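Local coordinates for protein glutamate--tRNA ligase (Elizabethkingia anophelis, PDB 6B1Z) that probably attaches glutamate to its cognate tRNA at the expense of ATP, acting as a class I aminoacyl-tRNA synthetase, at residues 96-101 against 214-219; 469-474 against 485-490; 24-29 against 309-314; 189-194 against 235-240. All coordinates share one frame; numbering follows the deposited sequence.

Three of the four contacts belong to the catalytic part of the chain; contact 2 lies in the anticodon-binding part. The centre of contact 3 is about 5 Å from the centre of the chain, and this contact contains the HIGH-type motif, which in class I synthetases lies at the ATP site. Contacts 1 and 4 both fall within the sequence between its two halves. Those two touch, Ile215 CG2 to His239 CB at 4.1 Å, with centres about 21 Å apart. The side chain of Phe189 in contact 4 is about 10 Å from a bound magnesium ion. Contact 2 is remote, its centre about 72 Å from that of contact 1 and about 44 Å from that of contact 3.

Contact 1 of 4, residues 96-101 against 214-219; sequences RDIYDR and NIIDDH. With FMT (formic acid), chain B; EDO (1,2-ethanediol), chain V; EDO (1,2-ethanediol), chain S; FMT (formic acid), chain N.
Tyr99, Ile216 and Asp217 carry most of this crossing between helices 96-106 and 210-220, the axes of whose short segments pass 10.6 Å apart at an angle of 104°. A tyrosine suits the place because it is both greasy and polar. Along its flank CD1 lies 3.9 Å from Ile216 CD1, and Ile216 CG2 reaches the ring edge in plane. At the far end the phenol OH donates a 2.7 Å hydrogen bond to Asp217 OD2, entering on the syn side of the carboxylate and 19° out of its plane. The carboxylate is turned 35° from the ring, and its OD1 comes within 3.4 Å of Tyr99 CE1. Ile216 also meets Ile98, CG2 to CG2 at 3.9 Å; in both isoleucines CG2 stands opposite the backbone N, which turns this methyl to the neighbouring helix.

Asp217 is buried yet well supplied with partners: OD1 forms a salt bridge with Arg95, and OD2 also accepts from Gln92. These fix the rotation of the carboxylate that Tyr99 meets. The nearby guanidinium of Arg95 and the two donors on OD2 would favour the charged carboxylate and offset its burial.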
loop_
_atom_site.group_PDB
_atom_site.type_symbol
_atom_site.label_atom_id
_atom_site.label_comp_id
_atom_site.label_asym_id
_atom_site.label_seq_id
_atom_site.Cartn_x
_atom_site.Cartn_y
_atom_site.Cartn_z
ATOM N N ARG A 96 -4.771 14.528 -26.649
ATOM C CA ARG A 96 -3.808 14.660 -27.745
ATOM C C ARG A 96 -3.810 16.062 -28.354
ATOM O O ARG A 96 -2.745 16.578 -28.715
ATOM C CB ARG A 96 -4.072 13.605 -28.821
ATOM C CG ARG A 96 -3.501 13.999 -30.182
ATOM C CD ARG A 96 -3.717 12.941 -31.251
ATOM N NE ARG A 96 -2.868 11.769 -31.054
ATOM C CZ ARG A 96 -1.563 11.734 -31.312
ATOM N NH1 ARG A 96 -0.934 12.810 -31.772
ATOM N NH2 ARG A 96 -0.884 10.617 -31.109
ATOM N N ASP A 97 -4.982 16.703 -28.473
ATOM C CA ASP A 97 -5.007 18.034 -29.087
ATOM C C ASP A 97 -4.256 19.054 -28.229
ATOM O O ASP A 97 -3.591 19.954 -28.765
ATOM C CB ASP A 97 -6.448 18.475 -29.336
ATOM C CG ASP A 97 -7.013 17.902 -30.622
ATOM O OD1 ASP A 97 -6.416 16.944 -31.163
ATOM O OD2 ASP A 97 -8.046 18.417 -31.098
ATOM N N ILE A 98 -4.346 18.927 -26.901
ATOM C CA ILE A 98 -3.559 19.770 -26.002
ATOM C C ILE A 98 -2.076 19.535 -26.230
ATOM O O ILE A 98 -1.278 20.480 -26.332
ATOM C CB ILE A 98 -3.950 19.499 -24.533
ATOM C CG1 ILE A 98 -5.414 19.863 -24.304
ATOM C CG2 ILE A 98 -3.052 20.271 -23.582
ATOM C CD1 ILE A 98 -6.005 19.324 -23.004
ATOM N N TYR A 99 -1.681 18.266 -26.307
ATOM C CA TYR A 99 -0.265 17.962 -26.471
ATOM C C TYR A 99 0.253 18.466 -27.812
ATOM O O TYR A 99 1.388 18.956 -27.903
ATOM C CB TYR A 99 -0.033 16.462 -26.337
ATOM C CG TYR A 99 -0.439 15.887 -24.994
ATOM C CD1 TYR A 99 -0.240 16.589 -23.804
ATOM C CD2 TYR A 99 -1.043 14.642 -24.929
ATOM C CE1 TYR A 99 -0.630 16.023 -22.568
ATOM C CE2 TYR A 99 -1.432 14.081 -23.723
ATOM C CZ TYR A 99 -1.229 14.772 -22.555
ATOM O OH TYR A 99 -1.639 14.193 -21.374
ATOM N N ASP A 100 -0.559 18.349 -28.868
ATOM C CA ASP A 100 -0.136 18.834 -30.184
ATOM C C ASP A 100 0.144 20.330 -30.158
ATOM O O ASP A 100 1.114 20.800 -30.762
ATOM C CB ASP A 100 -1.211 18.527 -31.224
ATOM C CG ASP A 100 -1.274 17.059 -31.589
ATOM O OD1 ASP A 100 -0.401 16.273 -31.172
ATOM O OD2 ASP A 100 -2.246 16.690 -32.291
ATOM N N ARG A 101 -0.698 21.090 -29.458
ATOM C CA ARG A 101 -0.500 22.530 -29.332
ATOM C C ARG A 101 0.866 22.840 -28.728
ATOM O O ARG A 101 1.604 23.695 -29.238
ATOM C CB ARG A 101 -1.639 23.113 -28.483
ATOM C CG ARG A 101 -1.536 24.588 -28.135
ATOM C CD ARG A 101 -2.913 25.169 -27.756
ATOM N NE ARG A 101 -3.305 24.911 -26.370
ATOM C CZ ARG A 101 -4.320 24.131 -26.002
ATOM N NH1 ARG A 101 -5.069 23.518 -26.915
ATOM N NH2 ARG A 101 -4.594 23.966 -24.713
ATOM N N ASN A 214 3.531 15.206 -18.447
ATOM C CA ASN A 214 3.295 15.618 -17.073
ATOM C C ASN A 214 3.569 17.101 -16.864
ATOM O O ASN A 214 2.837 17.752 -16.112
ATOM C CB ASN A 214 4.104 14.762 -16.099
ATOM C CG ASN A 214 3.466 13.420 -15.854
ATOM O OD1 ASN A 214 2.262 13.250 -16.072
ATOM N ND2 ASN A 214 4.255 12.455 -15.409
ATOM N N ILE A 215 4.591 17.678 -17.521
ATOM C CA ILE A 215 4.785 19.110 -17.301
ATOM C C ILE A 215 3.675 19.906 -17.996
ATOM O O ILE A 215 3.211 20.920 -17.466
ATOM C CB ILE A 215 6.207 19.586 -17.698
ATOM C CG1 ILE A 215 6.455 19.546 -19.206
ATOM C CG2 ILE A 215 7.284 18.817 -16.908
ATOM C CD1 ILE A 215 6.327 20.925 -19.862
ATOM N N ILE A 216 3.216 19.452 -19.172
ATOM C CA ILE A 216 2.086 20.108 -19.841
ATOM C C ILE A 216 0.856 20.061 -18.948
ATOM O O ILE A 216 0.180 21.078 -18.728
ATOM C CB ILE A 216 1.797 19.443 -21.199
ATOM C CG1 ILE A 216 2.899 19.788 -22.221
ATOM C CG2 ILE A 216 0.379 19.834 -21.718
ATOM C CD1 ILE A 216 2.886 18.894 -23.442
ATOM N N ASP A 217 0.562 18.884 -18.404
ATOM C CA ASP A 217 -0.679 18.760 -17.646
ATOM C C ASP A 217 -0.587 19.368 -16.255
ATOM O O ASP A 217 -1.603 19.839 -15.733
ATOM C CB ASP A 217 -1.104 17.295 -17.562
ATOM C CG ASP A 217 -1.595 16.746 -18.903
ATOM O OD1 ASP A 217 -1.931 17.546 -19.814
ATOM O OD2 ASP A 217 -1.658 15.510 -19.036
ATOM N N ASP A 218 0.586 19.354 -15.624
ATOM C CA ASP A 218 0.723 20.068 -14.359
ATOM C C ASP A 218 0.522 21.565 -14.562
ATOM O O ASP A 218 -0.103 22.236 -13.735
ATOM C CB ASP A 218 2.073 19.754 -13.716
ATOM C CG ASP A 218 2.140 18.335 -13.208
ATOM O OD1 ASP A 218 3.252 17.849 -12.930
ATOM O OD2 ASP A 218 1.047 17.707 -13.091
ATOM N N HIS A 219 1.008 22.100 -15.683
ATOM C CA HIS A 219 0.747 23.496 -16.010
ATOM C C HIS A 219 -0.738 23.737 -16.267
ATOM O O HIS A 219 -1.346 24.629 -15.656
ATOM C CB HIS A 219 1.587 23.894 -17.226
ATOM C CG HIS A 219 1.366 25.305 -17.674
ATOM N ND1 HIS A 219 1.863 26.390 -16.985
ATOM C CD2 HIS A 219 0.700 25.805 -18.737
ATOM C CE1 HIS A 219 1.514 27.501 -17.608
ATOM N NE2 HIS A 219 0.804 27.176 -18.674
HETATM C C FMT B . -8.269 14.570 -29.354
HETATM O O1 FMT B . -7.548 15.346 -28.730
HETATM O O2 FMT B . -9.138 13.869 -28.838
HETATM C C1 EDO V . 6.245 16.554 -13.934
HETATM O O1 EDO V . 7.243 15.928 -14.744
HETATM C C2 EDO V . 6.821 17.821 -13.328
HETATM O O2 EDO V . 5.768 18.773 -13.126
HETATM C C1 EDO S . -10.482 15.547 -34.102
HETATM O O1 EDO S . -9.744 14.822 -33.111
HETATM C C2 EDO S . -10.461 17.028 -33.749
HETATM O O2 EDO S . -9.128 17.406 -33.385
HETATM C C FMT N . 3.960 8.208 -14.622
HETATM O O1 FMT N . 3.506 7.281 -15.294
HETATM O O2 FMT N . 3.583 9.377 -14.711
#

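Contact 2 of 4, residues 469-474 against 485-490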
loop_
_atom_site.group_PDB
_atom_site.type_symbol
_atom_site.label_atom_id
_atom_site.label_comp_id
_atom_site.label_asym_id
_atom_site.label_seq_id
_atom_site.Cartn_x
_atom_site.Cartn_y
_atom_site.Cartn_z
ATOM N N LYS A 469 -6.037 -26.594 41.311
ATOM C CA LYS A 469 -6.207 -28.044 41.306
ATOM C C LYS A 469 -7.501 -28.453 40.618
ATOM O O LYS A 469 -7.600 -29.572 40.102
ATOM C CB LYS A 469 -6.180 -28.584 42.737
ATOM C CG LYS A 469 -4.866 -28.365 43.467
ATOM C CD LYS A 469 -3.728 -29.082 42.767
ATOM C CE LYS A 469 -2.408 -28.836 43.471
ATOM N NZ LYS A 469 -1.269 -29.433 42.726
ATOM N N VAL A 470 -8.504 -27.579 40.616
ATOM C CA VAL A 470 -9.723 -27.827 39.852
ATOM C C VAL A 470 -9.643 -27.194 38.468
ATOM O O VAL A 470 -10.025 -27.813 37.472
ATOM C CB VAL A 470 -10.949 -27.312 40.630
ATOM N N MET A 471 -9.128 -25.964 38.392
ATOM C CA MET A 471 -9.177 -25.203 37.146
ATOM C C MET A 471 -8.293 -25.812 36.063
ATOM O O MET A 471 -8.652 -25.785 34.879
ATOM C CB MET A 471 -8.765 -23.752 37.397
ATOM C CG MET A 471 -9.808 -22.915 38.101
ATOM S SD MET A 471 -11.355 -22.847 37.180
ATOM C CE MET A 471 -12.158 -21.474 38.007
ATOM N N MET A 472 -7.123 -26.342 36.436
ATOM C CA MET A 472 -6.170 -26.748 35.408
ATOM C C MET A 472 -6.586 -28.043 34.709
ATOM O O MET A 472 -6.591 -28.084 33.473
ATOM C CB MET A 472 -4.758 -26.874 35.985
ATOM C CG MET A 472 -3.687 -27.049 34.915
ATOM S SD MET A 472 -1.997 -26.868 35.518
ATOM C CE MET A 472 -1.982 -25.144 36.003
ATOM N N PRO A 473 -6.937 -29.116 35.427
ATOM C CA PRO A 473 -7.449 -30.297 34.711
ATOM C C PRO A 473 -8.753 -30.019 33.987
ATOM O O PRO A 473 -9.020 -30.631 32.945
ATOM C CB PRO A 473 -7.619 -31.342 35.825
ATOM C CG PRO A 473 -7.781 -30.552 37.062
ATOM C CD PRO A 473 -6.906 -29.345 36.885
ATOM N N LEU A 474 -9.564 -29.098 34.510
ATOM C CA LEU A 474 -10.785 -28.687 33.825
ATOM C C LEU A 474 -10.468 -28.010 32.493
ATOM O O LEU A 474 -11.097 -28.303 31.469
ATOM C CB LEU A 474 -11.589 -27.759 34.738
ATOM C CG LEU A 474 -12.981 -27.294 34.326
ATOM C CD1 LEU A 474 -13.854 -28.483 33.954
ATOM C CD2 LEU A 474 -13.595 -26.521 35.480
ATOM N N PRO A 485 -9.499 -18.739 27.057
ATOM C CA PRO A 485 -9.897 -17.736 28.051
ATOM C C PRO A 485 -10.161 -18.362 29.411
ATOM O O PRO A 485 -9.911 -19.559 29.602
ATOM C CB PRO A 485 -11.176 -17.151 27.445
ATOM C CG PRO A 485 -11.791 -18.336 26.762
ATOM C CD PRO A 485 -10.638 -19.171 26.229
ATOM N N ASP A 486 -10.671 -17.572 30.356
ATOM C CA ASP A 486 -10.959 -18.103 31.681
ATOM C C ASP A 486 -11.928 -19.276 31.579
ATOM O O ASP A 486 -12.858 -19.271 30.767
ATOM C CB ASP A 486 -11.536 -17.011 32.589
ATOM C CG ASP A 486 -10.509 -15.951 32.963
ATOM O OD1 ASP A 486 -9.324 -16.067 32.565
ATOM O OD2 ASP A 486 -10.893 -14.992 33.662
ATOM N N VAL A 487 -11.694 -20.293 32.413
ATOM C CA VAL A 487 -12.460 -21.537 32.304
ATOM C C VAL A 487 -13.955 -21.334 32.520
ATOM O O VAL A 487 -14.751 -21.898 31.749
ATOM C CB VAL A 487 -11.865 -22.601 33.247
ATOM C CG1 VAL A 487 -12.825 -23.759 33.405
ATOM C CG2 VAL A 487 -10.528 -23.094 32.716
ATOM N N PRO A 488 -14.414 -20.581 33.530
ATOM C CA PRO A 488 -15.871 -20.418 33.681
ATOM C C PRO A 488 -16.517 -19.720 32.496
ATOM O O PRO A 488 -17.690 -19.983 32.198
ATOM C CB PRO A 488 -16.004 -19.598 34.974
ATOM C CG PRO A 488 -14.745 -19.873 35.725
ATOM C CD PRO A 488 -13.690 -19.947 34.650
ATOM N N ASP A 489 -15.784 -18.841 31.811
ATOM C CA ASP A 489 -16.303 -18.227 30.595
ATOM C C ASP A 489 -16.435 -19.253 29.477
ATOM O O ASP A 489 -17.439 -19.267 28.755
ATOM C CB ASP A 489 -15.397 -17.073 30.166
ATOM C CG ASP A 489 -15.420 -15.915 31.146
ATOM O OD1 ASP A 489 -16.526 -15.438 31.470
ATOM O OD2 ASP A 489 -14.333 -15.482 31.589
ATOM N N LEU A 490 -15.430 -20.120 29.315
ATOM C CA LEU A 490 -15.523 -21.167 28.301
ATOM C C LEU A 490 -16.688 -22.111 28.577
ATOM O O LEU A 490 -17.424 -22.486 27.655
ATOM C CB LEU A 490 -14.207 -21.943 28.227
ATOM C CG LEU A 490 -14.206 -23.149 27.280
ATOM C CD1 LEU A 490 -14.657 -22.737 25.887
ATOM C CD2 LEU A 490 -12.821 -23.774 27.228
#
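Val487, the first helical residue of 487-507, puts its side chain between Met471 and Leu474 of helix 467-479. Its branched CB takes the sulfur of Met471, SD to CB at 4.0 Å, while the two methyls part company. CG1, opposite the backbone N (chi1 166°), goes to Leu474, where it lies 3.5 Å from CD2 and 3.7 Å from CG. CG2 instead comes to 3.9 Å from the backbone oxygen of Met471. A short branched residue fits here, since its two methyls can diverge to different neighbours.

Next in sequence, Pro488 offers the CG and CD atoms of its ring to the methyl of Met471, with CE to CG at 3.8 Å. The methionine reaches both neighbours because its chain folds at chi2 (-59°), carrying SD past Val487 and CE on to the proline. Proline is well placed in the first turn of a helix, where a backbone N-H has no acceptor in a preceding turn. Further along, Leu490 turns to Leu478 and Val479, continuing the seam.

Ile456 of helix 449-462 touches both Met471 and Leu474. Two consecutive helices, linked by the loop before Val487, thus pack side by side in the all-helical anticodon-binding region, and Leu474 also touches Met491 and Ile503 further along the second helix.

Contact 3 of 4, residues 24-29 against 309-314; sequences LHLGGV and NMVAML
Leu26 and Val311 form the middle of this apolar contact, with Leu26 CD1 3.9 Å from Val311 CG2. The leucine divides its two methyls between partners: CD2 goes to Leu314, meeting CD1 at 4.1 Å, where the two side chains cross at about a right angle. Val311 divides its methyls too. CG1, set opposite the backbone N (chi1 172°), faces Val29 CG1 at 4.2 Å, and CG2 serves Leu26. Branched aliphatic chains suit these two central places because each can present one methyl to each of two neighbours; the contacts run Leu314-Leu26-Val311-Val29, all four residues buried.

One turn along the helix, Val29 follows Leu26 on the same side, its N bonded to the oxygen of His25 at 3.0 Å. His25 to Gly28, HLGG, form the counterpart of the HIGH signature of class I synthetases, and helix 26-41 starts directly after His25. Gly27 and Gly28, with no side chains, keep this first turn slim, consistent with the place of this motif at the ATP site in class I enzymes of the Rossmann type.

Farther out, Phe307 packs on both Leu26 and Val29, and Phe346 covers Leu26 as well. The segment 309-314 is positioned in turn by polar contacts: Leu314 O accepts from Arg30 and Ala312 O bonds Tyr34, both on helix 26-41. Behind it, Asn309 ties the helix to Tyr358 of helix 348-361, on which Met310 also rests.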
loop_
_atom_site.group_PDB
_atom_site.type_symbol
_atom_site.label_atom_id
_atom_site.label_comp_id
_atom_site.label_asym_id
_atom_site.label_seq_id
_atom_site.Cartn_x
_atom_site.Cartn_y
_atom_site.Cartn_z
ATOM N N LEU A 24 -1.497 -0.770 -7.386
ATOM C CA LEU A 24 -0.749 0.130 -6.512
ATOM C C LEU A 24 0.144 -0.662 -5.565
ATOM O O LEU A 24 -0.290 -1.651 -4.963
ATOM C CB LEU A 24 -1.708 0.996 -5.699
ATOM C CG LEU A 24 -2.556 2.009 -6.458
ATOM C CD1 LEU A 24 -3.407 2.770 -5.463
ATOM C CD2 LEU A 24 -1.676 2.952 -7.276
ATOM N N HIS A 25 1.399 -0.236 -5.444
ATOM C CA HIS A 25 2.300 -0.732 -4.422
ATOM C C HIS A 25 2.200 0.168 -3.188
ATOM O O HIS A 25 1.554 1.212 -3.208
ATOM C CB HIS A 25 3.740 -0.783 -4.947
ATOM C CG HIS A 25 3.958 -1.794 -6.032
ATOM N ND1 HIS A 25 4.745 -2.914 -5.859
ATOM C CD2 HIS A 25 3.504 -1.847 -7.307
ATOM C CE1 HIS A 25 4.759 -3.618 -6.978
ATOM N NE2 HIS A 25 4.020 -2.989 -7.874
ATOM N N LEU A 26 2.855 -0.259 -2.107
ATOM C CA LEU A 26 2.829 0.520 -0.870
ATOM C C LEU A 26 3.368 1.931 -1.080
ATOM O O LEU A 26 2.820 2.899 -0.538
ATOM C CB LEU A 26 3.617 -0.201 0.217
ATOM C CG LEU A 26 3.140 -0.052 1.653
ATOM C CD1 LEU A 26 1.706 -0.552 1.800
ATOM C CD2 LEU A 26 4.074 -0.840 2.554
ATOM N N GLY A 27 4.442 2.071 -1.860
ATOM C CA GLY A 27 4.945 3.403 -2.161
ATOM C C GLY A 27 3.909 4.287 -2.829
ATOM O O GLY A 27 3.819 5.482 -2.541
ATOM N N GLY A 28 3.103 3.714 -3.732
ATOM C CA GLY A 28 2.083 4.507 -4.395
ATOM C C GLY A 28 0.948 4.909 -3.471
ATOM O O GLY A 28 0.439 6.025 -3.550
ATOM N N VAL A 29 0.547 4.004 -2.572
ATOM C CA VAL A 29 -0.446 4.347 -1.559
ATOM C C VAL A 29 0.049 5.500 -0.705
ATOM O O VAL A 29 -0.708 6.431 -0.399
ATOM C CB VAL A 29 -0.760 3.119 -0.690
ATOM C CG1 VAL A 29 -1.689 3.507 0.479
ATOM C CG2 VAL A 29 -1.381 2.018 -1.547
ATOM N N ASN A 309 -2.989 4.340 8.714
ATOM C CA ASN A 309 -2.180 4.850 9.821
ATOM C C ASN A 309 -0.745 4.324 9.716
ATOM O O ASN A 309 0.226 5.077 9.900
ATOM C CB ASN A 309 -2.858 4.441 11.150
ATOM C CG ASN A 309 -2.396 5.253 12.378
ATOM O OD1 ASN A 309 -3.068 5.236 13.412
ATOM N ND2 ASN A 309 -1.235 5.907 12.297
ATOM N N MET A 310 -0.598 3.034 9.411
ATOM C CA MET A 310 0.730 2.443 9.261
ATOM C C MET A 310 1.489 3.087 8.100
ATOM O O MET A 310 2.666 3.460 8.232
ATOM C CB MET A 310 0.580 0.932 9.056
ATOM C CG MET A 310 1.897 0.179 8.816
ATOM S SD MET A 310 2.458 0.207 7.093
ATOM C CE MET A 310 1.240 -0.826 6.312
ATOM N N VAL A 311 0.816 3.249 6.960
ATOM C CA VAL A 311 1.488 3.801 5.783
ATOM C C VAL A 311 1.941 5.231 6.040
ATOM O O VAL A 311 3.052 5.624 5.658
ATOM C CB VAL A 311 0.560 3.704 4.556
ATOM C CG1 VAL A 311 1.185 4.452 3.358
ATOM C CG2 VAL A 311 0.342 2.232 4.172
ATOM N N ALA A 312 1.105 6.025 6.718
ATOM C CA ALA A 312 1.451 7.415 7.001
ATOM C C ALA A 312 2.752 7.534 7.771
ATOM O O ALA A 312 3.526 8.469 7.553
ATOM C CB ALA A 312 0.324 8.078 7.800
ATOM N N MET A 313 3.006 6.600 8.684
ATOM C CA MET A 313 4.159 6.707 9.557
ATOM C C MET A 313 5.439 6.180 8.922
ATOM O O MET A 313 6.468 6.134 9.604
ATOM C CB MET A 313 3.863 5.987 10.880
ATOM C CG MET A 313 2.664 6.587 11.621
ATOM S SD MET A 313 2.747 8.399 11.761
ATOM C CE MET A 313 1.195 8.732 12.593
ATOM N N LEU A 314 5.401 5.788 7.644
ATOM C CA LEU A 314 6.614 5.413 6.907
ATOM C C LEU A 314 7.324 6.685 6.448
ATOM O O LEU A 314 7.334 7.063 5.271
ATOM C CB LEU A 314 6.269 4.492 5.739
ATOM C CG LEU A 314 5.718 3.115 6.126
ATOM C CD1 LEU A 314 5.265 2.360 4.892
ATOM C CD2 LEU A 314 6.763 2.304 6.898
#

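Contact 4 of 4, residues 189-194 against 235-240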
loop_
_atom_site.group_PDB
_atom_site.type_symbol
_atom_site.label_atom_id
_atom_site.label_comp_id
_atom_site.label_asym_id
_atom_site.label_seq_id
_atom_site.Cartn_x
_atom_site.Cartn_y
_atom_site.Cartn_z
ATOM N N PHE A 189 20.228 21.237 -4.213
ATOM C CA PHE A 189 21.326 20.513 -4.837
ATOM C C PHE A 189 21.457 21.023 -6.263
ATOM O O PHE A 189 20.532 21.638 -6.807
ATOM C CB PHE A 189 21.102 18.991 -4.799
ATOM C CG PHE A 189 19.891 18.532 -5.553
ATOM C CD1 PHE A 189 18.626 18.617 -4.991
ATOM C CD2 PHE A 189 20.014 17.999 -6.829
ATOM C CE1 PHE A 189 17.508 18.182 -5.695
ATOM C CE2 PHE A 189 18.908 17.563 -7.535
ATOM C CZ PHE A 189 17.647 17.651 -6.967
ATOM N N SER A 190 22.626 20.784 -6.851
ATOM C CA SER A 190 22.921 21.232 -8.202
ATOM C C SER A 190 23.329 20.061 -9.082
ATOM O O SER A 190 23.923 19.085 -8.610
ATOM C CB SER A 190 24.047 22.270 -8.214
ATOM O OG SER A 190 23.712 23.382 -7.400
ATOM N N VAL A 191 23.021 20.183 -10.372
ATOM C CA VAL A 191 23.258 19.155 -11.393
ATOM C C VAL A 191 23.827 19.843 -12.631
ATOM O O VAL A 191 23.249 20.839 -13.077
ATOM C CB VAL A 191 21.937 18.439 -11.759
ATOM C CG1 VAL A 191 22.081 17.529 -13.001
ATOM C CG2 VAL A 191 21.361 17.678 -10.554
ATOM N N ASN A 192 24.892 19.306 -13.220
ATOM C CA ASN A 192 25.368 19.806 -14.501
ATOM C C ASN A 192 24.664 19.062 -15.632
ATOM O O ASN A 192 24.572 17.828 -15.618
ATOM C CB ASN A 192 26.893 19.651 -14.612
ATOM C CG ASN A 192 27.473 20.437 -15.786
ATOM O OD1 ASN A 192 27.198 20.130 -16.945
ATOM N ND2 ASN A 192 28.265 21.459 -15.482
ATOM N N THR A 193 24.183 19.815 -16.627
ATOM C CA THR A 193 23.498 19.194 -17.756
ATOM C C THR A 193 24.371 18.204 -18.527
ATOM O O THR A 193 23.832 17.354 -19.243
ATOM C CB THR A 193 22.962 20.269 -18.712
ATOM O OG1 THR A 193 24.020 21.153 -19.115
ATOM C CG2 THR A 193 21.901 21.077 -18.027
ATOM N N ASN A 194 25.700 18.299 -18.413
ATOM C CA ASN A 194 26.537 17.305 -19.070
ATOM C C ASN A 194 26.307 15.892 -18.543
ATOM O O ASN A 194 26.702 14.927 -19.209
ATOM C CB ASN A 194 28.018 17.654 -18.899
ATOM C CG ASN A 194 28.454 18.849 -19.718
ATOM O OD1 ASN A 194 27.744 19.318 -20.602
ATOM N ND2 ASN A 194 29.652 19.343 -19.426
ATOM N N SER A 235 15.233 12.997 -12.916
ATOM C CA SER A 235 14.575 13.720 -14.002
ATOM C C SER A 235 14.131 15.126 -13.618
ATOM O O SER A 235 13.568 15.842 -14.464
ATOM C CB SER A 235 13.356 12.925 -14.486
ATOM O OG SER A 235 13.765 11.653 -14.948
ATOM N N MET A 236 14.326 15.528 -12.363
ATOM C CA MET A 236 13.834 16.828 -11.926
ATOM C C MET A 236 14.482 17.974 -12.705
ATOM O O MET A 236 13.802 18.951 -13.052
ATOM C CB MET A 236 14.060 16.984 -10.422
ATOM C CG MET A 236 13.452 18.257 -9.866
ATOM S SD MET A 236 13.775 18.386 -8.092
ATOM C CE MET A 236 13.211 20.053 -7.791
ATOM N N ALA A 237 15.790 17.885 -12.982
ATOM C CA ALA A 237 16.442 18.939 -13.753
ATOM C C ALA A 237 15.812 19.079 -15.133
ATOM O O ALA A 237 15.525 20.193 -15.586
ATOM C CB ALA A 237 17.947 18.656 -13.865
ATOM N N LEU A 238 15.574 17.951 -15.819
ATOM C CA LEU A 238 14.867 17.991 -17.093
ATOM C C LEU A 238 13.519 18.683 -16.954
ATOM O O LEU A 238 13.143 19.513 -17.788
ATOM C CB LEU A 238 14.672 16.569 -17.627
ATOM C CG LEU A 238 13.754 16.466 -18.856
ATOM C CD1 LEU A 238 14.382 17.165 -20.085
ATOM C CD2 LEU A 238 13.461 15.007 -19.153
ATOM N N HIS A 239 12.758 18.329 -15.923
ATOM C CA HIS A 239 11.419 18.895 -15.799
ATOM C C HIS A 239 11.471 20.398 -15.598
ATOM O O HIS A 239 10.693 21.136 -16.219
ATOM C CB HIS A 239 10.679 18.203 -14.659
ATOM C CG HIS A 239 10.513 16.739 -14.898
ATOM N ND1 HIS A 239 10.306 15.821 -13.884
ATOM C CD2 HIS A 239 10.561 16.026 -16.048
ATOM C CE1 HIS A 239 10.214 14.609 -14.407
ATOM N NE2 HIS A 239 10.344 14.708 -15.719
ATOM N N VAL A 240 12.385 20.869 -14.747
ATOM C CA VAL A 240 12.540 22.305 -14.539
ATOM C C VAL A 240 12.950 22.988 -15.839
ATOM O O VAL A 240 12.425 24.052 -16.183
ATOM C CB VAL A 240 13.536 22.561 -13.391
ATOM C CG1 VAL A 240 13.990 24.019 -13.349
ATOM C CG2 VAL A 240 12.887 22.153 -12.067
#
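Phe189 meets Met236 at the tip of its ring. From CB the side chain leaves strand 187-192 with CG lodged between the backbone N and the carbonyl carbon (chi1 62°), a setting that brings the far end of the ring to Met236. There CZ makes the contact, 4.1 Å from Met236 SD; the side chain also packs on Leu181 and Leu233. The sulfur sits 5.3 Å from the ring centroid and 73° off the ring normal, an oblique Met-aromatic contact. Met236 reaches it by running fully extended, all three torsions near 180°; a long unbranched chain is needed to span the distance from the helix, and Phe253 and His255 of strand 252-256 touch it also.

Two residues on, Val191 faces the same helix. In the conformer described, CG1 lies 4.4 Å from Ala237 CB, a loose and tentative meeting beside the small alanine. Leu196 touches both. At the end of the strand, Asn192 makes an Asx turn, its OD1 accepting from Asn194 N at 2.8 Å.

The two segments thus hold together by dispersion and by the polarisable sulfur beside the aromatic ring, while the hydrogen bonding of strand 187-192 is directed to its antiparallel partner, strand 178-183.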